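Local structure of lipoxygenase (Cyanothece sp., 5EK8) at residues R173-P179 against I395-R399; Q272-S276 against D510-Y516. The protein is a 9R-lipoxygenase carrying a non-heme iron, which probably inserts molecular oxygen into polyunsaturated fatty acids. One frame throughout, in Å; residues are numbered along the deposited sequence.

In the fold
Contact 1 is the inner of the two: its centre lies about 12 Å from that of the chain, and it sets the loop 173-179 against helix 394-404 close to the iron. Contact 2 sits about 29 Å out, in the small antiparallel sheet where strand 513-515 forms one border, and it is only partly buried. Their centres are about 39 Å apart and they share no helix or strand, although their segments alternate along the chain. The chemistry differs accordingly. In contact 1 an arginine binds backbone carbonyls of a loop, while a pair of isoleucines packs beside the methionine; contact 2 relies on a lysine laid across a tyrosine ring and ending in a salt bridge.

Contact 1: R173-P179 against I395-R399; sequences RIFMPNP and ININR
Ile-174 and Ile-395 meet branch to branch on the tightly packed side of this contact, CG2 of Ile-174 lying 3.7 Å from CG2 of Ile-395. Met-176 extends the apolar patch: its CG is anti to the backbone N (chi1 -157°), and a bend at the last torsion brings CE to 3.6 Å from Arg-399 CB and close to the carbonyl O of Ile-395. Arg-173 reaches Asn-398, its NH2 near CB of that residue and its guanidinium plane almost perpendicular to the amide (84°). Its charge is answered by Asp-402 and Glu-368. Here the loop packs on helix 394-404 of the helical lipoxygenase domain, next to the metal site: Asn-398 OD1 is hydrogen-bonded to ND1 of the iron ligand His-364, while its ND2 bonds to Glu-368, a second-shell pairing that probably fixes the rotation of the imidazole. Toward the prolines the contact reaches solvent, Pro-177 and Pro-179 being exposed. Arg-399 spans this solvent side: its CG, anti to the backbone N (chi1 177°), lies 3.7 Å from Pro-179 CB, and the bend at chi2 turns the rest of the chain toward the loop carbonyls. Its NE donates to Met-176 O at 2.7 Å, with that oxygen in the guanidinium plane, and its NH2 donates to Pro-177 O at 2.9 Å from a more tilted approach. NH1 turns instead to Asp-403 on its own helix.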
ATOM      1  N   ARG A 173      -8.551  -3.722   7.483  1.00 45.02           N
ATOM      2  CA  ARG A 173      -7.341  -3.073   7.972  1.00 43.39           C
ATOM      3  C   ARG A 173      -7.060  -3.498   9.408  1.00 45.10           C
ATOM      4  O   ARG A 173      -7.953  -3.987  10.106  1.00 43.36           O
ATOM      5  CB  ARG A 173      -7.475  -1.551   7.895  1.00 41.68           C
ATOM      6  CG  ARG A 173      -7.862  -1.020   6.527  1.00 45.24           C
ATOM      7  CD  ARG A 173      -7.726   0.487   6.482  1.00 46.34           C
ATOM      8  NE  ARG A 173      -6.385   0.878   6.895  1.00 52.40           N
ATOM      9  CZ  ARG A 173      -5.985   2.129   7.081  1.00 53.74           C
ATOM     10  NH1 ARG A 173      -6.830   3.136   6.890  1.00 56.56           N
ATOM     11  NH2 ARG A 173      -4.742   2.366   7.467  1.00 51.14           N
ATOM     12  N   ILE A 174      -5.821  -3.309   9.849  1.00 43.08           N
ATOM     13  CA  ILE A 174      -5.466  -3.613  11.229  1.00 40.32           C
ATOM     14  C   ILE A 174      -6.026  -2.528  12.141  1.00 37.52           C
ATOM     15  O   ILE A 174      -6.193  -1.380  11.727  1.00 38.18           O
ATOM     16  CB  ILE A 174      -3.936  -3.732  11.414  1.00 41.49           C
ATOM     17  CG1 ILE A 174      -3.612  -4.392  12.756  1.00 44.75           C
ATOM     18  CG2 ILE A 174      -3.263  -2.371  11.288  1.00 37.09           C
ATOM     19  CD1 ILE A 174      -2.144  -4.687  12.956  1.00 45.65           C
ATOM     20  N   PHE A 175      -6.349  -2.894  13.375  1.00 40.56           N
ATOM     21  CA  PHE A 175      -6.788  -1.906  14.348  1.00 45.20           C
ATOM     22  C   PHE A 175      -5.567  -1.306  15.029  1.00 52.51           C
ATOM     23  O   PHE A 175      -4.857  -1.985  15.771  1.00 54.73           O
ATOM     24  CB  PHE A 175      -7.736  -2.526  15.376  1.00 44.85           C
ATOM     25  CG  PHE A 175      -8.256  -1.543  16.385  1.00 43.55           C
ATOM     26  CD1 PHE A 175      -9.012  -0.455  15.983  1.00 42.52           C
ATOM     27  CD2 PHE A 175      -7.988  -1.706  17.737  1.00 45.36           C
ATOM     28  CE1 PHE A 175      -9.492   0.455  16.909  1.00 46.31           C
ATOM     29  CE2 PHE A 175      -8.469  -0.800  18.672  1.00 45.53           C
ATOM     30  CZ  PHE A 175      -9.225   0.279  18.256  1.00 46.56           C
ATOM     31  N   MET A 176      -5.319  -0.029  14.766  1.00 54.66           N
ATOM     32  CA  MET A 176      -4.109   0.609  15.251  1.00 56.08           C
ATOM     33  C   MET A 176      -4.350   2.083  15.545  1.00 55.94           C
ATOM     34  O   MET A 176      -3.964   2.948  14.761  1.00 50.70           O
ATOM     35  CB  MET A 176      -2.981   0.440  14.228  1.00 57.06           C
ATOM     36  CG  MET A 176      -1.580   0.557  14.806  1.00 57.04           C
ATOM     37  SD  MET A 176      -0.362  -0.310  13.794  1.00 54.29           S
ATOM     38  CE  MET A 176      -0.394   0.662  12.293  1.00 38.27           C
ATOM     39  N   PRO A 177      -5.001   2.372  16.682  1.00 62.64           N
ATOM     40  CA  PRO A 177      -5.236   3.759  17.093  1.00 67.18           C
ATOM     41  C   PRO A 177      -3.911   4.460  17.346  1.00 74.44           C
ATOM     42  O   PRO A 177      -3.685   5.574  16.872  1.00 80.24           O
ATOM     43  CB  PRO A 177      -6.037   3.625  18.395  1.00 64.46           C
ATOM     44  CG  PRO A 177      -6.450   2.199  18.478  1.00 60.37           C
ATOM     45  CD  PRO A 177      -5.449   1.412  17.702  1.00 61.04           C
ATOM     46  N   ASN A 178      -3.049   3.792  18.104  1.00 70.87           N
ATOM     47  CA  ASN A 178      -1.696   4.263  18.332  1.00 68.35           C
ATOM     48  C   ASN A 178      -0.744   3.583  17.367  1.00 67.18           C
ATOM     49  O   ASN A 178      -0.382   2.423  17.567  1.00 65.55           O
ATOM     50  CB  ASN A 178      -1.265   3.998  19.775  1.00 66.31           C
ATOM     51  CG  ASN A 178      -2.215   4.604  20.786  0.38 64.43           C
ATOM     52  OD1 ASN A 178      -2.835   5.636  20.530  1.00 61.10           O
ATOM     53  ND2 ASN A 178      -2.337   3.962  21.944  0.80 65.90           N
ATOM     54  N   PRO A 179      -0.329   4.304  16.315  1.00 68.87           N
ATOM     55  CA  PRO A 179       0.605   3.761  15.325  1.00 69.32           C
ATOM     56  C   PRO A 179       1.955   3.479  15.966  1.00 71.73           C
ATOM     57  O   PRO A 179       2.784   2.771  15.397  1.00 69.74           O
ATOM     58  CB  PRO A 179       0.708   4.880  14.285  1.00 67.43           C
ATOM     59  CG  PRO A 179       0.417   6.120  15.057  1.00 67.36           C
ATOM     60  CD  PRO A 179      -0.620   5.728  16.073  1.00 67.94           C
ATOM     61  N   ILE A 395       0.922  -1.720   6.950  1.00 41.17           N
ATOM     62  CA  ILE A 395      -0.027  -1.242   7.947  1.00 44.63           C
ATOM     63  C   ILE A 395       0.412   0.119   8.485  1.00 52.51           C
ATOM     64  O   ILE A 395      -0.415   1.007   8.723  1.00 58.39           O
ATOM     65  CB  ILE A 395      -0.179  -2.246   9.111  1.00 43.13           C
ATOM     66  CG1 ILE A 395       1.193  -2.647   9.667  1.00 41.89           C
ATOM     67  CG2 ILE A 395      -0.950  -3.484   8.653  1.00 39.68           C
ATOM     68  CD1 ILE A 395       1.120  -3.420  10.961  1.00 43.04           C
ATOM     69  N   ASN A 396       1.724   0.275   8.642  1.00 49.92           N
ATOM     70  CA  ASN A 396       2.311   1.510   9.138  1.00 47.32           C
ATOM     71  C   ASN A 396       2.024   2.682   8.208  1.00 46.54           C
ATOM     72  O   ASN A 396       1.530   3.726   8.642  1.00 45.54           O
ATOM     73  CB  ASN A 396       3.824   1.350   9.319  1.00 44.37           C
ATOM     74  CG  ASN A 396       4.189   0.224  10.275  1.00 40.52           C
ATOM     75  OD1 ASN A 396       3.587   0.076  11.343  1.00 37.51           O
ATOM     76  ND2 ASN A 396       5.175  -0.587   9.887  1.00 35.40           N
ATOM     77  N   ILE A 397       2.325   2.503   6.925  1.00 45.71           N
ATOM     78  CA  ILE A 397       2.190   3.600   5.977  1.00 46.42           C
ATOM     79  C   ILE A 397       0.721   3.935   5.739  1.00 45.21           C
ATOM     80  O   ILE A 397       0.375   5.104   5.570  1.00 38.99           O
ATOM     81  CB  ILE A 397       2.896   3.303   4.627  1.00 40.71           C
ATOM     82  CG1 ILE A 397       2.812   4.519   3.702  1.00 43.34           C
ATOM     83  CG2 ILE A 397       2.323   2.080   3.946  1.00 42.11           C
ATOM     84  CD1 ILE A 397       3.401   5.790   4.296  1.00 44.42           C
ATOM     85  N   ASN A 398      -0.148   2.929   5.750  1.00 48.45           N
ATOM     86  CA  ASN A 398      -1.573   3.212   5.601  1.00 45.55           C
ATOM     87  C   ASN A 398      -2.119   3.985   6.803  1.00 44.67           C
ATOM     88  O   ASN A 398      -2.866   4.968   6.650  1.00 44.41           O
ATOM     89  CB  ASN A 398      -2.355   1.918   5.396  1.00 46.53           C
ATOM     90  CG  ASN A 398      -2.123   1.313   4.030  1.00 45.00           C
ATOM     91  OD1 ASN A 398      -1.484   1.924   3.171  1.00 45.64           O
ATOM     92  ND2 ASN A 398      -2.648   0.109   3.816  1.00 43.10           N
ATOM     93  N   ARG A 399      -1.726   3.551   7.997  1.00 44.47           N
ATOM     94  CA  ARG A 399      -2.123   4.234   9.221  1.00 50.26           C
ATOM     95  C   ARG A 399      -1.590   5.666   9.250  1.00 54.43           C
ATOM     96  O   ARG A 399      -2.224   6.561   9.808  1.00 53.97           O
ATOM     97  CB  ARG A 399      -1.638   3.457  10.446  1.00 52.09           C
ATOM     98  CG  ARG A 399      -1.937   4.125  11.774  1.00 54.99           C
ATOM     99  CD  ARG A 399      -3.417   4.406  11.934  1.00 57.35           C
ATOM    100  NE  ARG A 399      -3.697   5.160  13.153  1.00 59.61           N
ATOM    101  CZ  ARG A 399      -3.762   6.485  13.217  1.00 57.68           C
ATOM    102  NH1 ARG A 399      -3.568   7.214  12.126  1.00 54.53           N
ATOM    103  NH2 ARG A 399      -4.023   7.080  14.373  1.00 57.01           N
TER

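Contact 2: Q272-S276 against D510-Y516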
ATOM      1  N   GLN A 272      -9.419   2.921 -33.101  1.00 55.79           N
ATOM      2  CA  GLN A 272      -9.858   4.035 -32.269  1.00 49.72           C
ATOM      3  C   GLN A 272      -9.817   3.657 -30.797  1.00 45.38           C
ATOM      4  O   GLN A 272     -10.213   2.558 -30.417  1.00 44.38           O
ATOM      5  CB  GLN A 272     -11.265   4.485 -32.661  1.00 53.30           C
ATOM      6  CG  GLN A 272     -11.305   5.323 -33.922  1.00 57.04           C
ATOM      7  CD  GLN A 272     -10.669   6.684 -33.729  1.00 60.99           C
ATOM      8  OE1 GLN A 272     -10.721   7.259 -32.641  1.00 63.30           O
ATOM      9  NE2 GLN A 272     -10.053   7.204 -34.787  1.00 61.56           N
ATOM     10  N   PHE A 273      -9.318   4.576 -29.977  1.00 45.82           N
ATOM     11  CA  PHE A 273      -9.155   4.356 -28.547  1.00 44.97           C
ATOM     12  C   PHE A 273      -9.658   5.570 -27.789  1.00 48.08           C
ATOM     13  O   PHE A 273      -9.838   6.638 -28.371  1.00 53.40           O
ATOM     14  CB  PHE A 273      -7.690   4.087 -28.187  1.00 42.74           C
ATOM     15  CG  PHE A 273      -7.193   2.732 -28.607  1.00 44.83           C
ATOM     16  CD1 PHE A 273      -7.098   1.702 -27.688  1.00 44.39           C
ATOM     17  CD2 PHE A 273      -6.808   2.492 -29.916  1.00 48.99           C
ATOM     18  CE1 PHE A 273      -6.632   0.458 -28.067  1.00 45.89           C
ATOM     19  CE2 PHE A 273      -6.346   1.246 -30.302  1.00 48.00           C
ATOM     20  CZ  PHE A 273      -6.257   0.228 -29.375  1.00 46.20           C
ATOM     21  N   LYS A 274      -9.883   5.402 -26.492  1.00 44.27           N
ATOM     22  CA  LYS A 274     -10.289   6.513 -25.645  1.00 41.36           C
ATOM     23  C   LYS A 274     -10.102   6.199 -24.171  1.00 37.06           C
ATOM     24  O   LYS A 274      -9.966   5.038 -23.780  1.00 34.38           O
ATOM     25  CB  LYS A 274     -11.747   6.892 -25.902  1.00 47.13           C
ATOM     26  CG  LYS A 274     -12.748   5.884 -25.374  1.00 50.27           C
ATOM     27  CD  LYS A 274     -14.171   6.404 -25.486  1.00 50.68           C
ATOM     28  CE  LYS A 274     -14.389   7.628 -24.625  1.00 52.82           C
ATOM     29  NZ  LYS A 274     -15.838   7.989 -24.563  1.00 58.37           N
ATOM     30  N   MET A 275     -10.078   7.254 -23.362  1.00 35.40           N
ATOM     31  CA  MET A 275     -10.048   7.121 -21.914  1.00 39.37           C
ATOM     32  C   MET A 275     -11.006   8.132 -21.285  1.00 44.64           C
ATOM     33  O   MET A 275     -11.020   9.311 -21.650  1.00 48.88           O
ATOM     34  CB  MET A 275      -8.630   7.306 -21.374  1.00 35.11           C
ATOM     35  CG  MET A 275      -8.483   7.044 -19.874  1.00 36.72           C
ATOM     36  SD  MET A 275      -8.317   5.306 -19.407  1.00 50.21           S
ATOM     37  CE  MET A 275     -10.027   4.768 -19.321  1.00 86.11           C
ATOM     38  N   SER A 276     -11.819   7.652 -20.350  1.00 47.86           N
ATOM     39  CA  SER A 276     -12.890   8.454 -19.787  1.00 48.64           C
ATOM     40  C   SER A 276     -12.695   8.688 -18.301  1.00 48.35           C
ATOM     41  O   SER A 276     -12.456   7.753 -17.535  1.00 51.19           O
ATOM     42  CB  SER A 276     -14.246   7.779 -20.018  1.00 47.43           C
ATOM     43  OG  SER A 276     -14.462   7.491 -21.388  1.00 51.08           O
ATOM     44  N   ASP A 510     -20.080   3.497 -22.220  1.00 66.87           N
ATOM     45  CA  ASP A 510     -20.104   3.546 -23.674  1.00 69.65           C
ATOM     46  C   ASP A 510     -20.520   2.222 -24.309  1.00 70.67           C
ATOM     47  O   ASP A 510     -20.073   1.149 -23.902  1.00 70.46           O
ATOM     48  CB  ASP A 510     -18.736   3.966 -24.205  1.00 71.90           C
ATOM     49  CG  ASP A 510     -18.408   5.410 -23.882  1.00 74.77           C
ATOM     50  OD1 ASP A 510     -17.209   5.728 -23.712  1.00 74.40           O
ATOM     51  OD2 ASP A 510     -19.354   6.223 -23.800  1.00 76.93           O
ATOM     52  N   SER A 511     -21.381   2.314 -25.315  1.00 72.54           N
ATOM     53  CA  SER A 511     -21.848   1.143 -26.044  1.00 73.68           C
ATOM     54  C   SER A 511     -20.860   0.785 -27.147  1.00 71.80           C
ATOM     55  O   SER A 511     -20.672  -0.389 -27.477  1.00 65.71           O
ATOM     56  CB  SER A 511     -23.236   1.402 -26.633  1.00 76.47           C
ATOM     57  OG  SER A 511     -24.084   2.032 -25.688  1.00 78.43           O
ATOM     58  N   ASP A 512     -20.219   1.814 -27.697  1.00 72.85           N
ATOM     59  CA  ASP A 512     -19.295   1.661 -28.816  1.00 69.81           C
ATOM     60  C   ASP A 512     -17.939   1.139 -28.347  1.00 60.31           C
ATOM     61  O   ASP A 512     -17.257   0.411 -29.068  1.00 58.34           O
ATOM     62  CB  ASP A 512     -19.127   3.001 -29.547  1.00 78.12           C
ATOM     63  CG  ASP A 512     -18.590   2.842 -30.966  1.00 87.20           C
ATOM     64  OD1 ASP A 512     -17.978   1.795 -31.275  1.00 88.80           O
ATOM     65  OD2 ASP A 512     -18.784   3.773 -31.780  1.00 89.87           O
ATOM     66  N   TYR A 513     -17.555   1.504 -27.131  1.00 58.29           N
ATOM     67  CA  TYR A 513     -16.219   1.185 -26.646  1.00 57.32           C
ATOM     68  C   TYR A 513     -16.223   0.114 -25.566  1.00 58.44           C
ATOM     69  O   TYR A 513     -17.130   0.053 -24.739  1.00 62.10           O
ATOM     70  CB  TYR A 513     -15.539   2.443 -26.109  1.00 49.92           C
ATOM     71  CG  TYR A 513     -15.016   3.373 -27.176  1.00 48.49           C
ATOM     72  CD1 TYR A 513     -13.676   3.345 -27.545  1.00 52.77           C
ATOM     73  CD2 TYR A 513     -15.853   4.284 -27.810  1.00 46.21           C
ATOM     74  CE1 TYR A 513     -13.177   4.193 -28.511  1.00 51.73           C
ATOM     75  CE2 TYR A 513     -15.361   5.143 -28.787  1.00 51.38           C
ATOM     76  CZ  TYR A 513     -14.019   5.090 -29.131  1.00 53.95           C
ATOM     77  OH  TYR A 513     -13.505   5.926 -30.095  1.00 58.85           O
ATOM     78  N   GLU A 514     -15.192  -0.725 -25.583  1.00 55.66           N
ATOM     79  CA  GLU A 514     -14.995  -1.723 -24.541  1.00 55.86           C
ATOM     80  C   GLU A 514     -13.559  -1.645 -24.043  1.00 56.58           C
ATOM     81  O   GLU A 514     -12.694  -1.165 -24.755  1.00 58.79           O
ATOM     82  CB  GLU A 514     -15.302  -3.126 -25.065  1.00 56.38           C
ATOM     83  CG  GLU A 514     -15.819  -4.061 -23.994  0.61 58.55           C
ATOM     84  CD  GLU A 514     -17.018  -3.481 -23.264  1.00 57.73           C
ATOM     85  OE1 GLU A 514     -18.110  -3.417 -23.875  1.00 59.58           O
ATOM     86  OE2 GLU A 514     -16.859  -3.076 -22.088  1.00 55.52           O
ATOM     87  N   TRP A 515     -13.297  -2.103 -22.825  1.00 54.15           N
ATOM     88  CA  TRP A 515     -11.920  -2.164 -22.352  1.00 52.82           C
ATOM     89  C   TRP A 515     -11.101  -3.052 -23.289  1.00 51.85           C
ATOM     90  O   TRP A 515     -11.486  -4.185 -23.570  1.00 59.83           O
ATOM     91  CB  TRP A 515     -11.859  -2.687 -20.918  1.00 53.42           C
ATOM     92  CG  TRP A 515     -12.658  -1.869 -19.941  1.00 54.51           C
ATOM     93  CD1 TRP A 515     -13.853  -2.206 -19.379  1.00 54.09           C
ATOM     94  CD2 TRP A 515     -12.317  -0.580 -19.413  1.00 55.76           C
ATOM     95  NE1 TRP A 515     -14.277  -1.210 -18.533  1.00 52.44           N
ATOM     96  CE2 TRP A 515     -13.355  -0.199 -18.540  1.00 54.87           C
ATOM     97  CE3 TRP A 515     -11.237   0.288 -19.594  1.00 53.88           C
ATOM     98  CZ2 TRP A 515     -13.343   1.009 -17.845  1.00 57.11           C
ATOM     99  CZ3 TRP A 515     -11.228   1.488 -18.906  1.00 52.25           C
ATOM    100  CH2 TRP A 515     -12.273   1.836 -18.042  1.00 54.08           C
ATOM    101  N   TYR A 516      -9.986  -2.531 -23.784  1.00 45.64           N
ATOM    102  CA  TYR A 516      -9.209  -3.234 -24.798  1.00 47.64           C
ATOM    103  C   TYR A 516      -8.611  -4.526 -24.251  1.00 48.14           C
ATOM    104  O   TYR A 516      -8.323  -5.451 -25.007  1.00 50.16           O
ATOM    105  CB  TYR A 516      -8.100  -2.327 -25.343  1.00 49.66           C
ATOM    106  CG  TYR A 516      -6.794  -2.407 -24.577  1.00 47.95           C
ATOM    107  CD1 TYR A 516      -5.746  -3.191 -25.036  1.00 49.30           C
ATOM    108  CD2 TYR A 516      -6.615  -1.704 -23.394  1.00 46.88           C
ATOM    109  CE1 TYR A 516      -4.555  -3.272 -24.338  1.00 51.32           C
ATOM    110  CE2 TYR A 516      -5.428  -1.779 -22.691  1.00 48.30           C
ATOM    111  CZ  TYR A 516      -4.401  -2.563 -23.168  1.00 49.25           C
ATOM    112  OH  TYR A 516      -3.217  -2.645 -22.474  1.00 47.92           O
TER
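Lys-274 lies across the face of Tyr-513, its CD 3.5 Å from the ring centroid and almost on the normal, a CH-pi contact, with CG over the CD1 side. With CG between the backbone N and the carbonyl carbon (chi1 72°), the chain lies over the ring, and the bend at chi3 carries NZ to Asp-510. Lysine and aspartate approach from opposite directions: NZ donates to Asp-510 OD1 at 2.8 Å, on the syn side but 30° out of the carboxylate plane. At the end of the tyrosine ring, OH comes 3.7 Å from Gln-272 CB. On the other side of the strand, Met-275 CE meets the indole of Trp-515 at its edge, 3.5 Å from CZ3, while Phe-273 CE1 reaches Tyr-516 CB. Strands 272-277 and 513-515 are not sheet neighbours; strand 264-266 runs between them, and the two cross at 73°, so the contact is carried mainly by side chains. Replacing Tyr-513 by an alanine would probably open a gap under the lysine methylenes and leave them less fixed. NZ also binds Glu-294 and Tyr-296 OH, and Asp-510 OD1 also pairs with Lys-264, so the ammonium sits in a shared network of charges that probably keeps it protonated.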